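Local coordinates for protein phenol hydroxylase component phN (Pseudomonas stutzeri, PDB 3U52) that probably serves as the diiron-containing hydroxylase subunit of a multicomponent phenol hydroxylase, using molecular oxygen to hydroxylate phenol and related aromatics, at residues Met289-Gln301 against Pro318-Leu331. Residues are numbered along the deposited sequence; the frame is centred on the assembly and turned at random.
Sequences MSWSEAWEVYYEQ and PKYQDVANDAKHHL
Two helices of the hydroxylase fold, 291-301 and 321-327, run roughly antiparallel, at 146° with axes 10.3 Å apart; W291, W295 and Y299 line one side of the interface, and K328 lies along them from the other segment. The indole of W295 points its N-H at the amide oxygen of N325 (NE1 to OD1, 2.7 Å) in an almost straight bond of 173°. That oxygen lies in the indole plane, whereas the donor is tilted from the carbonyl plane. One helical turn on, Y299 OH donates to Q321 OE1, the phenol and amide planes being nearly perpendicular; the modelled 2.4 Å is very short and its exact length doubtful. E300 stacks its carboxylate on the N325 amide, and K328 NZ forms a salt bridge with E300 OE1, 2.7 Å, on the syn lone pair. K328 reaches it with its chain bent at chi4 (-96°), and NZ also donates to N325 O. At the other end, a water accepts from W291 NE1 (3.0 Å) and donates to A324 O, while L331 CD2 packs 3.7 Å from W291 NE1. F270 and F266 of helix 254-283 meet the W295 and Y299 rings. Polar groups on the aromatic rims thus find partners within a largely buried interface, and the salt bridge probably stabilises the lysine's positive charge.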
loop_
_atom_site.group_PDB
_atom_site.type_symbol
_atom_site.label_atom_id
_atom_site.label_comp_id
_atom_site.label_asym_id
_atom_site.label_seq_id
_atom_site.Cartn_x
_atom_site.Cartn_y
_atom_site.Cartn_z
ATOM N N MET A 289 28.500 -3.701 -2.414
ATOM C CA MET A 289 29.838 -3.155 -2.613
ATOM C C MET A 289 30.614 -3.646 -1.401
ATOM O O MET A 289 30.007 -4.228 -0.485
ATOM C CB MET A 289 29.842 -1.631 -2.679
ATOM C CG MET A 289 29.501 -0.931 -1.374
ATOM S SD MET A 289 29.182 0.854 -1.544
ATOM C CE MET A 289 27.460 0.776 -1.027
ATOM N N SER A 290 31.923 -3.479 -1.403
ATOM C CA SER A 290 32.675 -3.950 -0.252
ATOM C C SER A 290 32.669 -2.864 0.809
ATOM O O SER A 290 32.394 -1.691 0.499
ATOM C CB SER A 290 34.110 -4.272 -0.647
ATOM O OG SER A 290 34.778 -3.096 -1.108
ATOM N N TRP A 291 33.018 -3.220 2.051
ATOM C CA TRP A 291 33.187 -2.202 3.095
ATOM C C TRP A 291 34.240 -1.193 2.668
ATOM O O TRP A 291 34.104 0.021 2.859
ATOM C CB TRP A 291 33.621 -2.838 4.417
ATOM C CG TRP A 291 34.083 -1.792 5.416
ATOM C CD1 TRP A 291 35.345 -1.533 5.788
ATOM C CD2 TRP A 291 33.244 -0.880 6.149
ATOM N NE1 TRP A 291 35.373 -0.499 6.717
ATOM C CE2 TRP A 291 34.086 -0.091 6.956
ATOM C CE3 TRP A 291 31.860 -0.651 6.188
ATOM C CZ2 TRP A 291 33.588 0.907 7.816
ATOM C CZ3 TRP A 291 31.365 0.327 7.040
ATOM C CH2 TRP A 291 32.223 1.087 7.844
ATOM N N SER A 292 35.312 -1.679 2.063
ATOM C CA SER A 292 36.391 -0.795 1.672
ATOM C C SER A 292 35.879 0.313 0.657
ATOM O O SER A 292 36.154 1.525 0.795
ATOM C CB SER A 292 37.479 -1.680 1.061
ATOM O OG SER A 292 38.479 -0.845 0.540
ATOM N N GLU A 293 35.064 -0.097 -0.312
ATOM C CA GLU A 293 34.465 0.842 -1.265
ATOM C C GLU A 293 33.474 1.801 -0.600
ATOM O O GLU A 293 33.424 2.967 -0.976
ATOM C CB GLU A 293 33.721 0.085 -2.389
ATOM C CG GLU A 293 34.638 -0.532 -3.472
ATOM C CD GLU A 293 33.950 -1.593 -4.336
ATOM O OE1 GLU A 293 32.900 -2.156 -3.931
ATOM O OE2 GLU A 293 34.471 -1.865 -5.451
ATOM N N ALA A 294 32.617 1.296 0.297
ATOM C CA ALA A 294 31.700 2.145 1.062
ATOM C C ALA A 294 32.436 3.183 1.924
ATOM O O ALA A 294 32.073 4.366 1.935
ATOM C CB ALA A 294 30.770 1.262 1.941
ATOM N N TRP A 295 33.469 2.760 2.648
ATOM C CA TRP A 295 34.273 3.698 3.440
ATOM C C TRP A 295 34.905 4.804 2.582
ATOM O O TRP A 295 34.896 6.002 2.943
ATOM C CB TRP A 295 35.406 2.988 4.218
ATOM C CG TRP A 295 36.070 3.913 5.172
ATOM C CD1 TRP A 295 37.311 4.532 5.011
ATOM C CD2 TRP A 295 35.574 4.358 6.452
ATOM N NE1 TRP A 295 37.584 5.335 6.120
ATOM C CE2 TRP A 295 36.544 5.253 7.001
ATOM C CE3 TRP A 295 34.389 4.109 7.191
ATOM C CZ2 TRP A 295 36.370 5.875 8.262
ATOM C CZ3 TRP A 295 34.212 4.766 8.443
ATOM C CH2 TRP A 295 35.201 5.628 8.952
ATOM N N GLU A 296 35.499 4.381 1.473
ATOM C CA GLU A 296 36.161 5.277 0.560
ATOM C C GLU A 296 35.229 6.348 -0.040
ATOM O O GLU A 296 35.595 7.530 -0.163
ATOM C CB GLU A 296 36.764 4.415 -0.529
ATOM C CG GLU A 296 37.839 5.108 -1.317
ATOM C CD GLU A 296 38.641 4.119 -2.176
ATOM O OE1 GLU A 296 38.953 4.500 -3.331
ATOM O OE2 GLU A 296 38.923 2.973 -1.712
ATOM N N VAL A 297 34.022 5.955 -0.412
ATOM C CA VAL A 297 33.077 6.902 -0.976
ATOM C C VAL A 297 32.409 7.743 0.097
ATOM O O VAL A 297 32.383 8.966 0.018
ATOM C CB VAL A 297 32.023 6.150 -1.832
ATOM C CG1 VAL A 297 30.912 7.118 -2.347
ATOM C CG2 VAL A 297 32.753 5.442 -2.978
ATOM N N TYR A 298 31.868 7.100 1.120
ATOM C CA TYR A 298 31.034 7.819 2.056
ATOM C C TYR A 298 31.827 8.581 3.094
ATOM O O TYR A 298 31.390 9.625 3.542
ATOM C CB TYR A 298 29.983 6.902 2.693
ATOM C CG TYR A 298 29.060 6.381 1.637
ATOM C CD1 TYR A 298 29.059 5.042 1.290
ATOM C CD2 TYR A 298 28.215 7.249 0.946
ATOM C CE1 TYR A 298 28.216 4.573 0.290
ATOM C CE2 TYR A 298 27.380 6.799 -0.052
ATOM C CZ TYR A 298 27.382 5.464 -0.379
ATOM O OH TYR A 298 26.540 5.005 -1.382
ATOM N N TYR A 299 32.982 8.074 3.486
ATOM C CA TYR A 299 33.757 8.818 4.438
ATOM C C TYR A 299 34.908 9.504 3.757
ATOM O O TYR A 299 35.055 10.718 3.911
ATOM C CB TYR A 299 34.275 7.976 5.642
ATOM C CG TYR A 299 35.065 8.880 6.566
ATOM C CD1 TYR A 299 36.468 8.933 6.505
ATOM C CD2 TYR A 299 34.399 9.768 7.433
ATOM C CE1 TYR A 299 37.186 9.833 7.282
ATOM C CE2 TYR A 299 35.110 10.661 8.206
ATOM C CZ TYR A 299 36.487 10.705 8.122
ATOM O OH TYR A 299 37.164 11.590 8.963
ATOM N N GLU A 300 35.767 8.788 3.046
ATOM C CA GLU A 300 36.986 9.475 2.566
ATOM C C GLU A 300 36.652 10.633 1.577
ATOM O O GLU A 300 37.167 11.737 1.716
ATOM C CB GLU A 300 38.006 8.496 1.979
ATOM C CG GLU A 300 38.653 7.625 3.056
ATOM C CD GLU A 300 39.659 6.641 2.496
ATOM O OE1 GLU A 300 39.635 5.461 2.900
ATOM O OE2 GLU A 300 40.458 7.050 1.637
ATOM N N GLN A 301 35.743 10.395 0.635
ATOM C CA GLN A 301 35.383 11.427 -0.343
ATOM C C GLN A 301 34.416 12.436 0.221
ATOM O O GLN A 301 34.739 13.633 0.321
ATOM C CB GLN A 301 34.863 10.772 -1.630
ATOM C CG GLN A 301 36.010 10.041 -2.372
ATOM C CD GLN A 301 35.595 9.253 -3.617
ATOM O OE1 GLN A 301 34.414 9.235 -4.045
ATOM N NE2 GLN A 301 36.584 8.582 -4.212
ATOM N N PRO A 318 39.000 14.458 11.967
ATOM C CA PRO A 318 39.150 13.698 13.228
ATOM C C PRO A 318 40.509 13.003 13.419
ATOM O O PRO A 318 41.119 12.485 12.468
ATOM C CB PRO A 318 38.014 12.637 13.166
ATOM C CG PRO A 318 37.098 13.136 12.127
ATOM C CD PRO A 318 37.856 13.972 11.157
ATOM N N LYS A 319 40.969 13.018 14.659
ATOM C CA LYS A 319 42.192 12.310 15.074
ATOM C C LYS A 319 42.064 10.806 14.765
ATOM O O LYS A 319 40.992 10.212 14.951
ATOM C CB LYS A 319 42.349 12.578 16.581
ATOM C CG LYS A 319 43.624 12.170 17.217
ATOM C CD LYS A 319 43.724 12.800 18.596
ATOM C CE LYS A 319 42.624 12.290 19.491
ATOM N NZ LYS A 319 42.864 12.634 20.917
ATOM N N TYR A 320 43.150 10.191 14.281
ATOM C CA TYR A 320 43.162 8.777 13.854
ATOM C C TYR A 320 42.285 8.447 12.634
ATOM O O TYR A 320 42.081 7.277 12.381
ATOM C CB TYR A 320 42.862 7.747 14.995
ATOM C CG TYR A 320 43.668 8.012 16.244
ATOM C CD1 TYR A 320 43.051 8.426 17.420
ATOM C CD2 TYR A 320 45.053 7.911 16.227
ATOM C CE1 TYR A 320 43.810 8.742 18.541
ATOM C CE2 TYR A 320 45.804 8.194 17.344
ATOM C CZ TYR A 320 45.193 8.614 18.483
ATOM O OH TYR A 320 45.986 8.884 19.587
ATOM N N GLN A 321 41.803 9.421 11.863
ATOM C CA GLN A 321 41.018 9.023 10.691
ATOM C C GLN A 321 41.906 8.197 9.751
ATOM O O GLN A 321 41.399 7.300 9.114
ATOM C CB GLN A 321 40.348 10.206 9.960
ATOM C CG GLN A 321 41.301 11.033 9.145
ATOM C CD GLN A 321 40.628 11.974 8.172
ATOM O OE1 GLN A 321 39.400 12.073 8.090
ATOM N NE2 GLN A 321 41.446 12.693 7.427
ATOM N N ASP A 322 43.229 8.463 9.715
ATOM C CA ASP A 322 44.184 7.625 8.935
ATOM C C ASP A 322 44.233 6.150 9.311
ATOM O O ASP A 322 44.429 5.284 8.457
ATOM C CB ASP A 322 45.629 8.165 8.976
ATOM C CG ASP A 322 46.179 8.418 10.438
ATOM O OD1 ASP A 322 45.610 9.260 11.258
ATOM O OD2 ASP A 322 47.257 7.815 10.739
ATOM N N VAL A 323 44.115 5.885 10.608
ATOM C CA VAL A 323 44.100 4.527 11.122
ATOM C C VAL A 323 42.824 3.851 10.592
ATOM O O VAL A 323 42.863 2.690 10.205
ATOM C CB VAL A 323 44.164 4.520 12.680
ATOM C CG1 VAL A 323 44.020 3.144 13.200
ATOM C CG2 VAL A 323 45.479 5.135 13.205
ATOM N N ALA A 324 41.696 4.576 10.586
ATOM C CA ALA A 324 40.401 4.031 10.150
ATOM C C ALA A 324 40.423 3.797 8.621
ATOM O O ALA A 324 39.903 2.770 8.112
ATOM C CB ALA A 324 39.280 4.988 10.547
ATOM N N ASN A 325 41.004 4.745 7.879
ATOM C CA ASN A 325 41.145 4.585 6.383
ATOM C C ASN A 325 41.920 3.328 6.040
ATOM O O ASN A 325 41.467 2.529 5.254
ATOM C CB ASN A 325 41.786 5.813 5.718
ATOM C CG ASN A 325 40.951 7.048 5.904
ATOM O OD1 ASN A 325 39.780 6.964 6.329
ATOM N ND2 ASN A 325 41.527 8.215 5.604
ATOM N N ASP A 326 43.052 3.126 6.712
ATOM C CA ASP A 326 43.829 1.905 6.594
ATOM C C ASP A 326 43.130 0.596 7.078
ATOM O O ASP A 326 43.331 -0.446 6.482
ATOM C CB ASP A 326 45.153 2.063 7.345
ATOM C CG ASP A 326 46.076 0.880 7.110
ATOM O OD1 ASP A 326 46.706 0.843 6.024
ATOM O OD2 ASP A 326 46.162 -0.026 7.997
ATOM N N ALA A 327 42.285 0.655 8.125
ATOM C CA ALA A 327 41.609 -0.556 8.638
ATOM C C ALA A 327 40.546 -1.093 7.680
ATOM O O ALA A 327 40.093 -2.225 7.826
ATOM C CB ALA A 327 40.968 -0.315 10.040
ATOM N N LYS A 328 40.133 -0.289 6.716
ATOM C CA LYS A 328 39.081 -0.704 5.799
ATOM C C LYS A 328 39.471 -1.977 5.039
ATOM O O LYS A 328 38.580 -2.741 4.608
ATOM C CB LYS A 328 38.671 0.446 4.834
ATOM C CG LYS A 328 39.664 0.684 3.662
ATOM C CD LYS A 328 39.216 1.871 2.844
ATOM C CE LYS A 328 40.256 2.223 1.759
ATOM N NZ LYS A 328 41.153 3.285 2.230
ATOM N N HIS A 329 40.786 -2.231 4.902
ATOM C CA HIS A 329 41.262 -3.441 4.207
ATOM C C HIS A 329 41.185 -4.724 5.086
ATOM O O HIS A 329 41.453 -5.824 4.601
ATOM C CB HIS A 329 42.680 -3.244 3.679
ATOM C CG HIS A 329 42.812 -2.054 2.786
ATOM N ND1 HIS A 329 42.185 -1.974 1.560
ATOM C CD2 HIS A 329 43.470 -0.884 2.950
ATOM C CE1 HIS A 329 42.454 -0.801 1.004
ATOM N NE2 HIS A 329 43.239 -0.126 1.826
ATOM N N HIS A 330 40.846 -4.551 6.371
ATOM C CA HIS A 330 41.013 -5.627 7.391
ATOM C C HIS A 330 39.755 -5.874 8.206
ATOM O O HIS A 330 39.444 -7.010 8.574
ATOM C CB HIS A 330 42.132 -5.223 8.357
ATOM C CG HIS A 330 43.506 -5.268 7.742
ATOM N ND1 HIS A 330 44.155 -6.451 7.455
ATOM C CD2 HIS A 330 44.337 -4.280 7.344
ATOM C CE1 HIS A 330 45.334 -6.188 6.922
ATOM N NE2 HIS A 330 45.471 -4.878 6.851
ATOM N N LEU A 331 39.018 -4.792 8.460
ATOM C CA LEU A 331 37.914 -4.760 9.453
ATOM C C LEU A 331 36.882 -5.894 9.354
ATOM O O LEU A 331 36.633 -6.625 10.337
ATOM C CB LEU A 331 37.173 -3.454 9.324
ATOM C CG LEU A 331 36.690 -2.841 10.599
ATOM C CD1 LEU A 331 37.900 -2.569 11.576
ATOM C CD2 LEU A 331 36.064 -1.504 10.188
HETATM O O HOH W 1 37.269 1.717 7.602
#